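Local coordinates for protein PelA (Pseudomonas aeruginosa, PDB 5TCB) that forms the glycoside hydrolase domain of a larger Pel polysaccharide protein, probably cleaving glycosidic bonds, while the whole protein probably also acts as a deacetylase, at residues A[24-29]-A[257-261]; A[191-197]-A[231-237]. All coordinates share one frame; numbering follows the deposited sequence.

Contact 1 (A[24-29]-A[257-261]); sequences PSSVAF and YVPFV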
loop_
_atom_site.group_PDB
_atom_site.type_symbol
_atom_site.label_atom_id
_atom_site.label_comp_id
_atom_site.label_asym_id
_atom_site.label_seq_id
_atom_site.Cartn_x
_atom_site.Cartn_y
_atom_site.Cartn_z
ATOM N N PRO A 24 10.176 -3.903 9.056
ATOM C CA PRO A 24 9.455 -4.995 9.711
ATOM C C PRO A 24 10.197 -6.322 9.713
ATOM O O PRO A 24 10.911 -6.670 8.770
ATOM C CB PRO A 24 8.184 -5.115 8.869
ATOM C CG PRO A 24 8.623 -4.742 7.521
ATOM C CD PRO A 24 9.637 -3.640 7.712
ATOM N N SER A 25 9.944 -7.106 10.763
ATOM C CA SER A 25 10.368 -8.493 10.811
ATOM C C SER A 25 9.343 -9.423 10.180
ATOM O O SER A 25 9.700 -10.516 9.712
ATOM C CB SER A 25 10.590 -8.928 12.273
ATOM O OG SER A 25 11.712 -8.278 12.847
ATOM N N SER A 26 8.088 -9.000 10.187
ATOM C CA SER A 26 6.948 -9.715 9.633
ATOM C C SER A 26 5.879 -8.674 9.358
ATOM O O SER A 26 5.910 -7.582 9.918
ATOM C CB SER A 26 6.412 -10.788 10.584
ATOM O OG SER A 26 5.905 -10.217 11.774
ATOM N N VAL A 27 4.949 -9.000 8.459
ATOM C CA VAL A 27 3.936 -8.028 8.068
ATOM C C VAL A 27 2.660 -8.772 7.702
ATOM O O VAL A 27 2.701 -9.870 7.128
ATOM C CB VAL A 27 4.446 -7.129 6.911
ATOM C CG1 VAL A 27 4.728 -7.933 5.633
ATOM C CG2 VAL A 27 3.495 -6.012 6.656
ATOM N N ALA A 28 1.531 -8.168 8.065
ATOM C CA ALA A 28 0.214 -8.599 7.624
ATOM C C ALA A 28 -0.577 -7.408 7.100
ATOM O O ALA A 28 -0.363 -6.259 7.506
ATOM C CB ALA A 28 -0.557 -9.305 8.765
ATOM N N PHE A 29 -1.514 -7.706 6.190
ATOM C CA PHE A 29 -2.456 -6.739 5.638
ATOM C C PHE A 29 -3.854 -7.290 5.831
ATOM O O PHE A 29 -4.101 -8.458 5.503
ATOM C CB PHE A 29 -2.242 -6.532 4.129
ATOM C CG PHE A 29 -0.977 -5.795 3.747
ATOM C CD1 PHE A 29 0.259 -6.421 3.835
ATOM C CD2 PHE A 29 -1.034 -4.484 3.272
ATOM C CE1 PHE A 29 1.423 -5.764 3.483
ATOM C CE2 PHE A 29 0.129 -3.811 2.910
ATOM C CZ PHE A 29 1.357 -4.450 3.033
ATOM N N TYR A 257 13.297 -10.478 1.019
ATOM C CA TYR A 257 12.016 -9.797 1.186
ATOM C C TYR A 257 11.393 -10.113 2.547
ATOM O O TYR A 257 11.643 -11.156 3.151
ATOM C CB TYR A 257 11.033 -10.210 0.086
ATOM C CG TYR A 257 11.500 -9.903 -1.304
ATOM C CD1 TYR A 257 11.975 -10.910 -2.111
ATOM C CD2 TYR A 257 11.491 -8.607 -1.802
ATOM C CE1 TYR A 257 12.402 -10.662 -3.374
ATOM C CE2 TYR A 257 11.937 -8.345 -3.078
ATOM C CZ TYR A 257 12.395 -9.379 -3.853
ATOM O OH TYR A 257 12.845 -9.150 -5.131
ATOM N N VAL A 258 10.556 -9.203 3.028
ATOM C CA VAL A 258 9.670 -9.499 4.153
ATOM C C VAL A 258 8.300 -9.786 3.553
ATOM O O VAL A 258 7.669 -8.856 3.025
ATOM C CB VAL A 258 9.605 -8.340 5.147
ATOM C CG1 VAL A 258 8.735 -8.716 6.355
ATOM C CG2 VAL A 258 11.002 -7.988 5.623
ATOM N N PRO A 259 7.832 -11.034 3.548
ATOM C CA PRO A 259 6.645 -11.369 2.759
ATOM C C PRO A 259 5.336 -11.379 3.523
ATOM O O PRO A 259 5.309 -11.600 4.731
ATOM C CB PRO A 259 6.964 -12.776 2.277
ATOM C CG PRO A 259 7.687 -13.372 3.450
ATOM C CD PRO A 259 8.513 -12.252 4.044
ATOM N N PHE A 260 4.244 -11.197 2.787
ATOM C CA PHE A 260 2.916 -11.582 3.233
ATOM C C PHE A 260 2.236 -12.234 2.056
ATOM O O PHE A 260 2.148 -11.627 0.986
ATOM C CB PHE A 260 2.104 -10.392 3.715
ATOM C CG PHE A 260 0.761 -10.755 4.333
ATOM C CD1 PHE A 260 0.688 -11.566 5.459
ATOM C CD2 PHE A 260 -0.417 -10.212 3.823
ATOM C CE1 PHE A 260 -0.532 -11.881 6.050
ATOM C CE2 PHE A 260 -1.638 -10.518 4.411
ATOM C CZ PHE A 260 -1.709 -11.327 5.530
ATOM N N VAL A 261 1.796 -13.469 2.238
ATOM C CA VAL A 261 1.201 -14.246 1.163
ATOM C C VAL A 261 -0.256 -14.460 1.526
ATOM O O VAL A 261 -0.568 -15.157 2.500
ATOM C CB VAL A 261 1.933 -15.572 0.949
ATOM C CG1 VAL A 261 1.382 -16.268 -0.295
ATOM C CG2 VAL A 261 3.463 -15.338 0.868
#

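Contact 2 (A[191-197]-A[231-237]); sequences AVESIHA and IVAIDYL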
loop_
_atom_site.group_PDB
_atom_site.type_symbol
_atom_site.label_atom_id
_atom_site.label_comp_id
_atom_site.label_asym_id
_atom_site.label_seq_id
_atom_site.Cartn_x
_atom_site.Cartn_y
_atom_site.Cartn_z
ATOM N N ALA A 191 6.606 -1.742 -0.462
ATOM C CA ALA A 191 5.966 -2.995 -0.828
ATOM C C ALA A 191 5.870 -3.134 -2.337
ATOM O O ALA A 191 5.846 -2.155 -3.092
ATOM C CB ALA A 191 4.565 -3.112 -0.224
ATOM N N VAL A 192 5.745 -4.385 -2.768
ATOM C CA VAL A 192 5.575 -4.724 -4.169
ATOM C C VAL A 192 4.600 -5.883 -4.301
ATOM O O VAL A 192 4.841 -6.977 -3.777
ATOM C CB VAL A 192 6.901 -5.080 -4.858
ATOM C CG1 VAL A 192 6.636 -5.453 -6.339
ATOM C CG2 VAL A 192 7.873 -3.941 -4.757
ATOM N N GLU A 193 3.504 -5.647 -5.011
ATOM C CA GLU A 193 2.646 -6.698 -5.519
ATOM C C GLU A 193 3.053 -6.940 -6.964
ATOM O O GLU A 193 2.797 -6.045 -7.810
ATOM C CB GLU A 193 1.168 -6.295 -5.492
ATOM C CG GLU A 193 0.638 -5.751 -4.191
ATOM C CD GLU A 193 -0.698 -5.063 -4.427
ATOM O OE1 GLU A 193 -1.745 -5.742 -4.430
ATOM O OE2 GLU A 193 -0.699 -3.835 -4.650
ATOM N N SER A 194 3.682 -8.052 -7.345
ATOM C CA SER A 194 4.023 -9.213 -6.535
ATOM C C SER A 194 5.373 -9.706 -7.040
ATOM O O SER A 194 5.854 -9.252 -8.086
ATOM C CB SER A 194 2.962 -10.305 -6.669
ATOM O OG SER A 194 1.726 -9.919 -6.110
ATOM N N ILE A 195 5.973 -10.674 -6.347
ATOM C CA ILE A 195 7.312 -11.131 -6.711
ATOM C C ILE A 195 7.222 -12.443 -7.485
ATOM O O ILE A 195 7.674 -12.523 -8.635
ATOM C CB ILE A 195 8.219 -11.248 -5.470
ATOM C CG1 ILE A 195 8.413 -9.885 -4.784
ATOM C CG2 ILE A 195 9.593 -11.861 -5.826
ATOM C CD1 ILE A 195 8.961 -8.767 -5.683
ATOM N N HIS A 196 6.634 -13.479 -6.897
ATOM C CA HIS A 196 6.507 -14.759 -7.581
ATOM C C HIS A 196 5.067 -15.140 -7.871
ATOM O O HIS A 196 4.742 -15.574 -8.990
ATOM C CB HIS A 196 7.152 -15.878 -6.750
ATOM C CG HIS A 196 8.628 -15.732 -6.577
ATOM N ND1 HIS A 196 9.501 -15.701 -7.646
ATOM C CD2 HIS A 196 9.387 -15.625 -5.462
ATOM C CE1 HIS A 196 10.736 -15.568 -7.192
ATOM N NE2 HIS A 196 10.694 -15.526 -5.871
ATOM N N ALA A 197 4.204 -15.026 -6.867
ATOM C CA ALA A 197 2.811 -15.429 -6.967
ATOM C C ALA A 197 1.952 -14.177 -6.906
ATOM O O ALA A 197 1.955 -13.446 -5.909
ATOM C CB ALA A 197 2.445 -16.416 -5.852
ATOM N N ILE A 231 12.167 -4.097 1.816
ATOM C CA ILE A 231 11.220 -4.427 0.752
ATOM C C ILE A 231 10.259 -5.501 1.245
ATOM O O ILE A 231 10.675 -6.584 1.694
ATOM C CB ILE A 231 11.906 -4.886 -0.550
ATOM C CG1 ILE A 231 13.000 -3.906 -0.960
ATOM C CG2 ILE A 231 10.857 -5.042 -1.655
ATOM C CD1 ILE A 231 13.871 -4.412 -2.084
ATOM N N VAL A 232 8.974 -5.210 1.122
ATOM C CA VAL A 232 7.909 -6.132 1.473
ATOM C C VAL A 232 7.346 -6.697 0.178
ATOM O O VAL A 232 7.055 -5.954 -0.769
ATOM C CB VAL A 232 6.823 -5.423 2.302
ATOM C CG1 VAL A 232 5.542 -6.237 2.323
ATOM C CG2 VAL A 232 7.354 -5.154 3.698
ATOM N N ALA A 233 7.259 -8.010 0.107
ATOM C CA ALA A 233 6.638 -8.710 -1.003
ATOM C C ALA A 233 5.210 -9.060 -0.618
ATOM O O ALA A 233 4.993 -9.770 0.362
ATOM C CB ALA A 233 7.410 -9.982 -1.358
ATOM N N ILE A 234 4.240 -8.568 -1.389
ATOM C CA ILE A 234 2.835 -8.942 -1.215
ATOM C C ILE A 234 2.495 -9.880 -2.361
ATOM O O ILE A 234 2.214 -9.445 -3.481
ATOM C CB ILE A 234 1.887 -7.737 -1.206
ATOM C CG1 ILE A 234 2.299 -6.712 -0.172
ATOM C CG2 ILE A 234 0.472 -8.231 -0.887
ATOM C CD1 ILE A 234 1.528 -5.360 -0.326
ATOM N N ASP A 235 2.516 -11.182 -2.071
ATOM C CA ASP A 235 2.183 -12.221 -3.026
ATOM C C ASP A 235 0.838 -12.845 -2.666
ATOM O O ASP A 235 0.331 -12.710 -1.553
ATOM C CB ASP A 235 3.288 -13.285 -3.069
ATOM C CG ASP A 235 4.477 -12.858 -3.926
ATOM O OD1 ASP A 235 4.755 -11.633 -4.004
ATOM O OD2 ASP A 235 5.120 -13.749 -4.518
ATOM N N TYR A 236 0.260 -13.541 -3.643
ATOM C CA TYR A 236 -1.125 -13.985 -3.551
ATOM C C TYR A 236 -1.223 -15.471 -3.852
ATOM O O TYR A 236 -0.848 -15.911 -4.947
ATOM C CB TYR A 236 -2.003 -13.172 -4.515
ATOM C CG TYR A 236 -2.101 -11.727 -4.105
ATOM C CD1 TYR A 236 -1.450 -10.745 -4.828
ATOM C CD2 TYR A 236 -2.843 -11.356 -2.998
ATOM C CE1 TYR A 236 -1.546 -9.401 -4.439
ATOM C CE2 TYR A 236 -2.926 -10.026 -2.582
ATOM C CZ TYR A 236 -2.286 -9.068 -3.322
ATOM O OH TYR A 236 -2.407 -7.750 -2.922
ATOM N N LEU A 237 -1.738 -16.235 -2.873
ATOM C CA LEU A 237 -2.098 -17.643 -3.042
ATOM C C LEU A 237 -3.401 -17.868 -2.293
ATOM O O LEU A 237 -3.615 -17.267 -1.233
ATOM C CB LEU A 237 -1.033 -18.616 -2.519
ATOM C CG LEU A 237 0.226 -18.738 -3.371
ATOM C CD1 LEU A 237 1.267 -19.573 -2.645
ATOM C CD2 LEU A 237 -0.087 -19.359 -4.740
#

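Contact 1 (A[24-29]-A[257-261])
Phe260 and Val258 pack against Pro24 to Phe29 at the closing seam of a (beta/alpha)8 barrel, where first strand 27-30 meets last strand 258-262. The strand segments run roughly parallel, 34° apart, with their axes 6.4 Å from each other at closest approach. That is too wide for direct backbone pairing, and no hydrogen bond crosses between 24-29 and 257-261; side chains fill the seam instead.

Phe260 makes the largest contribution, closely followed by Val258. The CG of Phe260 is anti to the backbone N (chi1 -174°), which carries the ring across to the first strand and lays one face against the backbone there. Ala28 CA stands 3.7 Å from the ring centroid and almost on its normal, a CH-pi contact, while Phe29 N sits over the same face nearer the rim. Ala28 CB adds a touch on Phe260 CE1 at 3.7 Å. The Phe29 ring meets its neighbour with its edge, bringing CD1 to 3.9 Å from Phe260 CD2, and Phe133 packs edge-to-face with the Phe29 ring. At the other end, Val258 reaches over with both methyls: CG2 lies 3.4 Å from Pro24 O, and CG1 is 4.1 Å from both Pro24 CG and Val27 CG1.

Polar help comes from outside these segments. Ser272 OG bridges the gap by hydrogen bonding to Val27 N on one strand and Pro259 O on the other, and Arg253 bonds Ser25 O.

The price of an apolar closure falls on Val27 O. This buried carbonyl has no hydrogen-bonding partner in the model; its close neighbour across the seam is Phe260 CD1 at 3.1 Å, approached obliquely, at most a weak substitute for a donor.

Contact 2 (A[191-197]-A[231-237])
Asp235 grips three successive backbone N-H groups, of Ile195 and His196 in the loop after strand 187-192 and of Ala197 at the start of strand 197-200, locking them to strand 231-236 of the (beta/alpha)8 barrel. OD1 takes Ile195 N at 2.8 Å on its syn side, in a nearly straight bond (171°). OD2 accepts two: His196 N from the syn side, and Ala197 N from well above the carboxylate plane. With CG beside its own backbone N, chi1 -80° turns the carboxylate toward 195-197; in the opposite sense Tyr236 N donates to Ala197 O.

Tyr236 OH donates to Glu193 OE1 at 2.6 Å, on the anti side and 27° out of the carboxylate plane, and Asn174 holds Glu193 OE2. The peptide between Glu193 and Ser194 is cis. Beyond it Ser194 OG donates to Ile234 O at 2.7 Å, in the carbonyl plane. Regular parallel pairing precedes this turn: Val192 N bonds Val232 O and Ile234 N bonds Val192 O, both at 2.9 Å.

Packing flanks the polar core. The Glu193 stem runs alongside Ile234, Ala191 CB meets Ile234 CD1 at 3.8 Å, and Ile195 CG1 presses on Ala233 CB at 3.6 Å.

Contacts 1 and 2 are two joints of one barrel wall, separated by the 231-236/258-262 pairing, their centres about 9 Å apart. Strand 231-236 pairs with 187-192 in contact 2 and, on its other edge, with 258-262 of contact 1: Val258 N lies 2.9 Å from Ile231 O and Phe260 N 2.9 Å from Ala233 O, both probable hydrogen bonds. Inside the barrel the two interfaces share apolar packing, with Phe29 CZ 3.5 Å from Ile234 CD1. They differ in kind, bonded in 191-197/231-237 and apolar in 24-29/257-261. Glu193 and Tyr236 lie toward the C-terminal strand ends, where (beta/alpha)8 hydrolases carry their active sites, whereas Pro24 and Val258 lie toward the opposite end.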